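Local structure of chloride intracellular channel exc-4 (Caenorhabditis elegans, 2YV9) at residues A[223-226]-A[227-231]; A[232-235]-A[236-240]; A[188-191]-A[192-196]; A[172-175]-A[176-180]. The protein may insert into membranes to form chloride channels and is required to control the lumen size of the excretory canal as it grows. One frame throughout, in Å; residues are numbered along the deposited sequence.

Contact 1 (A[223-226]-A[227-231]); sequences AYIL and TAYRT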
loop_
_atom_site.group_PDB
_atom_site.type_symbol
_atom_site.label_atom_id
_atom_site.label_comp_id
_atom_site.label_asym_id
_atom_site.label_seq_id
_atom_site.Cartn_x
_atom_site.Cartn_y
_atom_site.Cartn_z
ATOM N N ALA A 223 27.534 12.532 -4.701
ATOM C CA ALA A 223 27.047 13.870 -4.444
ATOM C C ALA A 223 25.527 13.948 -4.123
ATOM O O ALA A 223 25.068 14.723 -3.288
ATOM C CB ALA A 223 27.354 14.804 -5.609
ATOM N N TYR A 224 24.762 13.107 -4.790
ATOM C CA TYR A 224 23.332 12.998 -4.568
ATOM C C TYR A 224 23.071 12.358 -3.180
ATOM O O TYR A 224 22.178 12.785 -2.432
ATOM C CB TYR A 224 22.733 12.171 -5.702
ATOM C CG TYR A 224 21.273 11.868 -5.613
ATOM C CD1 TYR A 224 20.304 12.778 -6.056
ATOM C CD2 TYR A 224 20.822 10.629 -5.113
ATOM C CE1 TYR A 224 19.003 12.512 -5.944
ATOM C CE2 TYR A 224 19.458 10.364 -5.022
ATOM C CZ TYR A 224 18.570 11.266 -5.488
ATOM O OH TYR A 224 17.236 11.027 -5.417
ATOM N N ILE A 225 23.889 11.384 -2.796
ATOM C CA ILE A 225 23.753 10.821 -1.433
ATOM C C ILE A 225 24.085 11.926 -0.401
ATOM O O ILE A 225 23.400 12.119 0.617
ATOM C CB ILE A 225 24.646 9.589 -1.280
ATOM C CG1 ILE A 225 24.101 8.453 -2.179
ATOM C CG2 ILE A 225 24.725 9.152 0.218
ATOM C CD1 ILE A 225 25.071 7.323 -2.443
ATOM N N LEU A 226 25.146 12.677 -0.650
ATOM C CA LEU A 226 25.438 13.845 0.193
ATOM C C LEU A 226 24.264 14.818 0.263
ATOM O O LEU A 226 23.915 15.265 1.336
ATOM C CB LEU A 226 26.692 14.543 -0.303
ATOM C CG LEU A 226 27.157 15.764 0.503
ATOM C CD1 LEU A 226 27.232 15.572 2.031
ATOM C CD2 LEU A 226 28.538 16.260 -0.082
ATOM N N THR A 227 23.648 15.101 -0.879
ATOM C CA THR A 227 22.437 15.897 -0.902
ATOM C C THR A 227 21.400 15.290 0.043
ATOM O O THR A 227 20.807 15.990 0.821
ATOM C CB THR A 227 21.941 16.081 -2.325
ATOM O OG1 THR A 227 22.965 16.809 -3.033
ATOM C CG2 THR A 227 20.652 16.837 -2.345
ATOM N N ALA A 228 21.229 13.974 0.008
ATOM C CA ALA A 228 20.282 13.322 0.924
ATOM C C ALA A 228 20.566 13.659 2.398
ATOM O O ALA A 228 19.690 13.991 3.180
ATOM C CB ALA A 228 20.374 11.791 0.746
ATOM N N TYR A 229 21.816 13.490 2.739
ATOM C CA TYR A 229 22.324 13.651 4.108
ATOM C C TYR A 229 22.333 15.122 4.520
ATOM O O TYR A 229 22.679 15.396 5.666
ATOM C CB TYR A 229 23.733 13.065 4.181
ATOM C CG TYR A 229 23.842 11.585 3.907
ATOM C CD1 TYR A 229 22.714 10.733 3.991
ATOM C CD2 TYR A 229 25.084 10.973 3.725
ATOM C CE1 TYR A 229 22.853 9.337 3.786
ATOM C CE2 TYR A 229 25.198 9.602 3.551
ATOM C CZ TYR A 229 24.066 8.803 3.575
ATOM O OH TYR A 229 24.195 7.438 3.406
ATOM N N ARG A 230 22.004 16.026 3.579
ATOM C CA ARG A 230 21.788 17.460 3.885
ATOM C C ARG A 230 20.323 17.953 3.699
ATOM O O ARG A 230 20.039 19.156 3.840
ATOM C CB ARG A 230 22.763 18.347 3.063
ATOM C CG ARG A 230 24.243 18.125 3.352
ATOM C CD ARG A 230 25.087 18.906 2.334
ATOM N NE ARG A 230 26.527 18.825 2.565
ATOM C CZ ARG A 230 27.443 19.428 1.806
ATOM N NH1 ARG A 230 27.078 20.150 0.749
ATOM N NH2 ARG A 230 28.734 19.305 2.100
ATOM N N THR A 231 19.398 17.032 3.362
ATOM C CA THR A 231 18.003 17.333 3.141
ATOM C C THR A 231 17.245 16.951 4.416
ATOM O O THR A 231 17.186 15.780 4.787
ATOM C CB THR A 231 17.499 16.493 1.982
ATOM O OG1 THR A 231 18.219 16.823 0.777
ATOM C CG2 THR A 231 15.995 16.667 1.760
#

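Contact 2 (A[232-235]-A[236-240]); sequences AAFI and ESCPA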
loop_
_atom_site.group_PDB
_atom_site.type_symbol
_atom_site.label_atom_id
_atom_site.label_comp_id
_atom_site.label_asym_id
_atom_site.label_seq_id
_atom_site.Cartn_x
_atom_site.Cartn_y
_atom_site.Cartn_z
ATOM N N ALA A 232 16.706 17.937 5.122
ATOM C CA ALA A 232 16.031 17.705 6.364
ATOM C C ALA A 232 14.957 16.630 6.206
ATOM O O ALA A 232 14.844 15.782 7.071
ATOM C CB ALA A 232 15.426 19.040 6.920
ATOM N N ALA A 233 14.200 16.652 5.119
ATOM C CA ALA A 233 13.128 15.612 4.891
ATOM C C ALA A 233 13.691 14.198 5.009
ATOM O O ALA A 233 13.050 13.298 5.563
ATOM C CB ALA A 233 12.466 15.794 3.542
ATOM N N PHE A 234 14.868 14.001 4.458
ATOM C CA PHE A 234 15.527 12.710 4.548
ATOM C C PHE A 234 16.032 12.409 5.968
ATOM O O PHE A 234 15.794 11.309 6.552
ATOM C CB PHE A 234 16.669 12.612 3.540
ATOM C CG PHE A 234 17.446 11.322 3.675
ATOM C CD1 PHE A 234 16.950 10.149 3.091
ATOM C CD2 PHE A 234 18.582 11.240 4.483
ATOM C CE1 PHE A 234 17.601 8.975 3.247
ATOM C CE2 PHE A 234 19.255 10.008 4.641
ATOM C CZ PHE A 234 18.729 8.884 4.005
ATOM N N ILE A 235 16.754 13.389 6.525
ATOM C CA ILE A 235 17.405 13.199 7.800
ATOM C C ILE A 235 16.367 12.879 8.863
ATOM O O ILE A 235 16.550 11.911 9.653
ATOM C CB ILE A 235 18.221 14.421 8.205
ATOM C CG1 ILE A 235 19.347 14.685 7.197
ATOM C CG2 ILE A 235 18.804 14.242 9.612
ATOM C CD1 ILE A 235 19.958 16.109 7.363
ATOM N N GLU A 236 15.291 13.651 8.897
ATOM C CA GLU A 236 14.302 13.504 9.987
ATOM C C GLU A 236 13.575 12.157 9.935
ATOM O O GLU A 236 13.155 11.626 10.967
ATOM C CB GLU A 236 13.304 14.665 9.971
ATOM C CG GLU A 236 13.947 15.997 10.416
ATOM C CD GLU A 236 14.719 15.883 11.713
ATOM O OE1 GLU A 236 14.100 15.478 12.718
ATOM O OE2 GLU A 236 15.942 16.175 11.722
ATOM N N SER A 237 13.453 11.594 8.740
ATOM C CA SER A 237 12.690 10.355 8.533
ATOM C C SER A 237 13.578 9.130 8.426
ATOM O O SER A 237 13.088 8.052 8.116
ATOM C CB SER A 237 11.870 10.479 7.259
ATOM O OG SER A 237 12.738 10.725 6.135
ATOM N N CYS A 238 14.873 9.281 8.647
ATOM C CA CYS A 238 15.827 8.205 8.353
ATOM C C CYS A 238 16.022 7.322 9.583
ATOM O O CYS A 238 16.356 7.827 10.680
ATOM C CB CYS A 238 17.181 8.786 7.912
ATOM S SG CYS A 238 18.382 7.510 7.441
ATOM N N PRO A 239 15.810 5.998 9.417
ATOM C CA PRO A 239 15.972 5.153 10.590
ATOM C C PRO A 239 17.409 4.995 10.962
ATOM O O PRO A 239 18.262 5.171 10.124
ATOM C CB PRO A 239 15.417 3.814 10.132
ATOM C CG PRO A 239 15.626 3.800 8.712
ATOM C CD PRO A 239 15.388 5.225 8.264
ATOM N N ALA A 240 17.669 4.591 12.221
ATOM C CA ALA A 240 19.035 4.280 12.646
ATOM C C ALA A 240 19.614 3.056 11.914
ATOM O O ALA A 240 18.872 2.143 11.455
ATOM C CB ALA A 240 19.067 4.022 14.214
#

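Contact 3 (A[188-191]-A[192-196]); sequences MTEY and DCELM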
loop_
_atom_site.group_PDB
_atom_site.type_symbol
_atom_site.label_atom_id
_atom_site.label_comp_id
_atom_site.label_asym_id
_atom_site.label_seq_id
_atom_site.Cartn_x
_atom_site.Cartn_y
_atom_site.Cartn_z
ATOM N N MET A 188 13.215 18.684 -4.574
ATOM C CA MET A 188 12.960 17.287 -4.175
ATOM C C MET A 188 11.627 16.844 -4.747
ATOM O O MET A 188 10.655 17.578 -4.665
ATOM C CB MET A 188 12.911 17.177 -2.652
ATOM C CG MET A 188 12.892 15.722 -2.156
ATOM S SD MET A 188 12.732 15.580 -0.359
ATOM C CE MET A 188 11.008 15.969 -0.153
ATOM N N THR A 189 11.571 15.627 -5.319
ATOM C CA THR A 189 10.351 15.082 -5.849
ATOM C C THR A 189 10.094 13.708 -5.227
ATOM O O THR A 189 10.932 13.191 -4.498
ATOM C CB THR A 189 10.395 14.920 -7.396
ATOM O OG1 THR A 189 11.401 13.963 -7.801
ATOM C CG2 THR A 189 10.628 16.288 -8.093
ATOM N N GLU A 190 8.958 13.100 -5.590
ATOM C CA GLU A 190 8.633 11.759 -5.098
ATOM C C GLU A 190 9.730 10.735 -5.454
ATOM O O GLU A 190 10.026 9.819 -4.664
ATOM C CB GLU A 190 7.244 11.314 -5.546
ATOM C CG GLU A 190 7.173 10.523 -6.891
ATOM C CD GLU A 190 7.084 11.399 -8.095
ATOM O OE1 GLU A 190 6.637 10.886 -9.170
ATOM O OE2 GLU A 190 7.464 12.582 -7.982
ATOM N N TYR A 191 10.403 10.913 -6.594
ATOM C CA TYR A 191 11.463 10.000 -6.971
ATOM C C TYR A 191 12.646 10.031 -6.004
ATOM O O TYR A 191 13.239 8.998 -5.737
ATOM C CB TYR A 191 11.888 10.218 -8.385
ATOM C CG TYR A 191 10.747 9.965 -9.350
ATOM C CD1 TYR A 191 10.151 8.734 -9.439
ATOM C CD2 TYR A 191 10.307 10.975 -10.213
ATOM C CE1 TYR A 191 9.131 8.483 -10.335
ATOM C CE2 TYR A 191 9.247 10.752 -11.087
ATOM C CZ TYR A 191 8.685 9.479 -11.176
ATOM O OH TYR A 191 7.659 9.169 -12.055
ATOM N N ASP A 192 12.985 11.205 -5.457
ATOM C CA ASP A 192 13.984 11.297 -4.379
ATOM C C ASP A 192 13.508 10.609 -3.137
ATOM O O ASP A 192 14.317 10.022 -2.394
ATOM C CB ASP A 192 14.244 12.728 -4.069
ATOM C CG ASP A 192 14.702 13.477 -5.339
ATOM O OD1 ASP A 192 15.728 13.083 -5.933
ATOM O OD2 ASP A 192 13.979 14.409 -5.781
ATOM N N CYS A 193 12.206 10.719 -2.904
ATOM C CA CYS A 193 11.596 10.142 -1.712
ATOM C C CYS A 193 11.665 8.596 -1.785
ATOM O O CYS A 193 11.591 7.919 -0.743
ATOM C CB CYS A 193 10.228 10.634 -1.506
ATOM S SG CYS A 193 10.189 12.433 -1.176
ATOM N N GLU A 194 11.873 8.049 -2.997
ATOM C CA GLU A 194 12.038 6.610 -3.227
ATOM C C GLU A 194 13.517 6.198 -3.341
ATOM O O GLU A 194 13.973 5.232 -2.718
ATOM C CB GLU A 194 11.286 6.202 -4.478
ATOM C CG GLU A 194 9.790 6.466 -4.292
ATOM C CD GLU A 194 8.992 6.501 -5.580
ATOM O OE1 GLU A 194 9.574 6.275 -6.667
ATOM O OE2 GLU A 194 7.750 6.696 -5.469
ATOM N N LEU A 195 14.273 6.927 -4.135
ATOM C CA LEU A 195 15.700 6.560 -4.365
ATOM C C LEU A 195 16.596 6.845 -3.177
ATOM O O LEU A 195 17.497 6.083 -2.913
ATOM C CB LEU A 195 16.237 7.371 -5.572
ATOM C CG LEU A 195 17.633 6.993 -6.038
ATOM C CD1 LEU A 195 17.712 5.476 -6.340
ATOM C CD2 LEU A 195 18.024 7.862 -7.279
ATOM N N MET A 196 16.438 7.982 -2.485
ATOM C CA MET A 196 17.430 8.300 -1.469
ATOM C C MET A 196 17.342 7.244 -0.325
ATOM O O MET A 196 18.361 6.683 0.070
ATOM C CB MET A 196 17.288 9.733 -0.957
ATOM C CG MET A 196 17.693 10.761 -2.000
ATOM S SD MET A 196 17.329 12.449 -1.359
ATOM C CE MET A 196 18.501 13.393 -2.397
HETATM O O HOH W 1 13.919 15.430 -8.169
#

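Contact 4 (A[172-175]-A[176-180]); sequences DQLL and SERKS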
loop_
_atom_site.group_PDB
_atom_site.type_symbol
_atom_site.label_atom_id
_atom_site.label_comp_id
_atom_site.label_asym_id
_atom_site.label_seq_id
_atom_site.Cartn_x
_atom_site.Cartn_y
_atom_site.Cartn_z
ATOM N N ASP A 172 24.548 7.280 -11.608
ATOM C CA ASP A 172 25.649 8.220 -11.667
ATOM C C ASP A 172 25.670 8.953 -13.005
ATOM O O ASP A 172 25.806 10.149 -13.008
ATOM C CB ASP A 172 26.975 7.508 -11.485
ATOM C CG ASP A 172 28.140 8.467 -11.300
ATOM O OD1 ASP A 172 28.208 9.214 -10.308
ATOM O OD2 ASP A 172 29.061 8.416 -12.157
ATOM N N GLN A 173 25.541 8.184 -14.091
ATOM C CA GLN A 173 25.593 8.728 -15.457
ATOM C C GLN A 173 24.450 9.703 -15.700
ATOM O O GLN A 173 24.664 10.801 -16.250
ATOM C CB GLN A 173 25.570 7.583 -16.478
ATOM C CG GLN A 173 26.918 6.859 -16.560
ATOM C CD GLN A 173 26.877 5.576 -17.418
ATOM O OE1 GLN A 173 26.602 5.637 -18.617
ATOM N NE2 GLN A 173 27.163 4.416 -16.799
ATOM N N LEU A 174 23.247 9.324 -15.281
ATOM C CA LEU A 174 22.087 10.221 -15.388
ATOM C C LEU A 174 22.281 11.533 -14.632
ATOM O O LEU A 174 21.983 12.618 -15.122
ATOM C CB LEU A 174 20.846 9.512 -14.860
ATOM C CG LEU A 174 19.546 10.307 -14.891
ATOM C CD1 LEU A 174 19.300 10.830 -16.339
ATOM C CD2 LEU A 174 18.408 9.439 -14.383
ATOM N N LEU A 175 22.789 11.453 -13.411
ATOM C CA LEU A 175 23.028 12.630 -12.633
ATOM C C LEU A 175 24.102 13.509 -13.235
ATOM O O LEU A 175 24.028 14.746 -13.141
ATOM C CB LEU A 175 23.422 12.232 -11.209
ATOM C CG LEU A 175 22.270 11.736 -10.346
ATOM C CD1 LEU A 175 22.861 10.983 -9.089
ATOM C CD2 LEU A 175 21.286 12.858 -9.856
ATOM N N SER A 176 25.104 12.881 -13.847
ATOM C CA SER A 176 26.186 13.627 -14.480
ATOM C C SER A 176 25.656 14.409 -15.668
ATOM O O SER A 176 25.993 15.585 -15.831
ATOM C CB SER A 176 27.315 12.707 -14.916
ATOM O OG SER A 176 26.834 11.684 -15.750
ATOM N N GLU A 177 24.856 13.751 -16.498
ATOM C CA GLU A 177 24.232 14.461 -17.622
ATOM C C GLU A 177 23.199 15.514 -17.199
ATOM O O GLU A 177 23.150 16.591 -17.788
ATOM C CB GLU A 177 23.703 13.508 -18.707
ATOM C CG GLU A 177 22.752 12.400 -18.295
ATOM C CD GLU A 177 23.000 11.091 -19.067
ATOM O OE1 GLU A 177 24.090 10.935 -19.665
ATOM O OE2 GLU A 177 22.114 10.208 -19.063
ATOM N N ARG A 178 22.399 15.232 -16.176
ATOM C CA ARG A 178 21.384 16.188 -15.702
ATOM C C ARG A 178 21.984 17.395 -14.985
ATOM O O ARG A 178 21.448 18.502 -15.061
ATOM C CB ARG A 178 20.355 15.493 -14.803
ATOM C CG ARG A 178 19.374 14.689 -15.581
ATOM C CD ARG A 178 18.155 14.189 -14.793
ATOM N NE ARG A 178 17.291 13.441 -15.713
ATOM C CZ ARG A 178 16.248 12.694 -15.382
ATOM N NH1 ARG A 178 15.881 12.550 -14.118
ATOM N NH2 ARG A 178 15.564 12.065 -16.349
ATOM N N LYS A 179 23.095 17.180 -14.294
ATOM C CA LYS A 179 23.743 18.194 -13.461
ATOM C C LYS A 179 22.854 18.833 -12.386
ATOM O O LYS A 179 23.132 19.924 -11.894
ATOM C CB LYS A 179 24.390 19.263 -14.369
ATOM C CG LYS A 179 25.275 18.617 -15.410
ATOM C CD LYS A 179 26.028 19.610 -16.268
ATOM C CE LYS A 179 27.165 18.920 -17.012
ATOM N NZ LYS A 179 26.713 17.759 -17.846
ATOM N N SER A 180 21.835 18.085 -11.961
ATOM C CA SER A 180 20.839 18.511 -10.985
ATOM C C SER A 180 21.151 18.088 -9.553
ATOM O O SER A 180 21.849 17.111 -9.342
ATOM C CB SER A 180 19.472 17.918 -11.369
ATOM O OG SER A 180 19.551 16.558 -11.607
HETATM O O HOH W 2 23.882 15.843 -10.485
#

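Contact 1 (A[223-226]-A[227-231])
Backbone bonds from Thr227 N to Ala223 O (2.8 Å), from Ala228 N to Tyr224 O (2.9 Å) and from Tyr229 N to Ile225 O (3.0 Å) carry the i-to-i+4 pattern of helix 219-228 into the type I turn from Ala228 to Thr231. One turn apart, Ile225 and Tyr229 lie side by side and point the same way. With Ile225 CG1 beside the backbone N (chi1 -68°), CG2 stands anti to that N, and this methyl sits over a face of the Tyr229 ring, 3.8 Å from its centroid and only 29° off the normal, a CH-pi contact made mostly at CE2 and CZ. The ring is fixed further by His200, whose ND1 is hydrogen-bonded to Tyr229 OH, and by a stack with His269.

Nearer the solvent, Leu226 supports Arg230, whose chain runs extended from CG to NE. Leu226 CD1 comes within 3.4 Å of Arg230 NE, while CD2 lies 3.7 Å above the guanidinium plane, off toward its rim. The turn itself is gripped at Thr227 O, which accepts Thr231 OG1 (2.7 Å) and Arg230 N from opposite faces of the carbonyl plane. Thr231 OG1 is also hydrogen-bonded to Tyr182 OH. The arrangement is that of a helix running out into a turn, here in the all-helical C-terminal domain of a GST fold.

Contact 2 (A[232-235]-A[236-240])
Ser237 turns its hydroxyl back onto the helix and gives a hydrogen bond from OG to Ala233 O, 2.7 Å long and in the carbonyl plane. The torsion that does this places OG between the backbone N and the carbonyl carbon (chi1 59°). Beside it, Glu236 N reaches Ala232 O at 2.8 Å in an almost straight bond, and Cys238 N donates to Ile235 O at 3.3 Å, arriving from well above the carbonyl plane. The i-to-i+4 spacing thus gives way to i-to-i+3 as the chain unwinds.

The tight apolar part is Phe234 against Cys238. Cys238 CB lies over one face of the ring, toward its rim, and SG approaches obliquely, 3.7 Å from Phe234 CZ and 4.4 Å from the ring centroid, a sulfur-aromatic contact. The opposite character belongs to Ile235 and Glu236: the glutamate is exposed, bends at chi2, and brings OE2 only to 4.0 Å from Ile235 CG2.

Helix 38-52, which is predicted to span the membrane after insertion, packs here through Trp44 and Met45 against Ser237, and Gln41 NE2 bonds to Ser237 OG. Met196 and His200 of helix 190-210 back Phe234 and Cys238, and the chain runs on into helix 241-251.

Contact 3 (A[188-191]-A[192-196])
Asp192 and Thr189 form a capping box at the start of helix 190-210, as is common for this helix in the GST fold. Asp192 OD2 accepts Thr189 N at 2.7 Å on its anti lone pair, in a nearly straight bond. A water ties the two side chains together: it gives a proton to Asp192 OD2 (2.6 Å) and accepts one from Thr189 OG1 (2.9 Å). Thr189, at the N-cap, also accepts Tyr191 N on OG1, in a weak bond of 3.4 Å. The second carboxylate oxygen, OD1, is hydrogen-bonded to Tyr224 OH and Leu183 N, so both oxygens of this buried group have partners. Shortening Asp192 to an alanine is likely to leave Thr189 N, Leu183 N and the Tyr224 hydroxyl without their mate and to weaken the hold on the first turn.

Tyr191 runs alongside Glu194, ring and carboxylate planes 85° apart, with Glu194 OE1 3.8 Å from Tyr191 CD1. Its hydroxyl is held outside this turn by Glu120 OE2 of helix 117-140 and by Asp116 N just before that helix.

On another side of the turn Met188, bent at chi3, swings its end toward Cys193; both side chains touch Met45 of helix 38-52. There Met188 CE rests 3.8 Å from Cys193 SG.

Contact 4 (A[172-175]-A[176-180])
Leu174 holds CG anti to its own backbone N (chi1 180°), while Arg178 sets CG anti to the carbonyl carbon (chi1 -77°) and then runs extended to NE, and together these torsions lay the arginine across the leucine's methyls. Leu174 CD1 is 3.4 Å from Arg178 NE, and CD2 stands 4.0 Å above the guanidinium plane, over its centre. With one face supported in this way, the group directs NH2 into a salt bridge with Asp116 OD2 and NH1 to Leu183 O. A methionine in its place would probably leave Asp116 without its positive partner and Leu183 O without the NH1 bond, even if Leu174 stayed partly covered.

Under the side chains the helix is regular, with Arg178 N on Leu174 O at 2.8 Å and Glu177 N on Gln173 O at 3.0 Å. Gln173 O also accepts Ser176 OG, a bond modelled so short that its exact length is doubtful.

The helix stops at Lys179, where phi turns positive (55°). Lys179 N still closes on Leu175 O at 2.9 Å, and the lysine chain curls back so that NZ donates to Ser176 O (3.1 Å). Beyond it, a water donates to both Leu175 O (2.9 Å) and Ser180 O (2.7 Å), joining the last turn to the departing chain.

This end of helix 155-178 lies at the surface, between two other helices: Leu175 packs on His220 and Tyr224 of helix 219-228, and Leu174 and Arg178 meet Ser118 of helix 117-140.

In the fold
From the N terminus the order is contact 4, contact 3, contact 1, contact 2. Each spans a single continuous run of nine residues, so none nests in or crosses another and each closes no more than its own turn. Contact 4 ends helix 155-178, and contact 3 starts helix 190-210. Contact 1 leaves helix 219-228 and passes straight into contact 2 on helix 232-236. Contact 1 is the hub: it touches contact 4 through Tyr224 and Leu175, contact 3 through Ala228 and Met196, and contact 2 through Tyr229 and Phe234. Contacts 2 and 3 meet at Ala233 and Met188, and both face helix 38-52 of the thioredoxin-like domain.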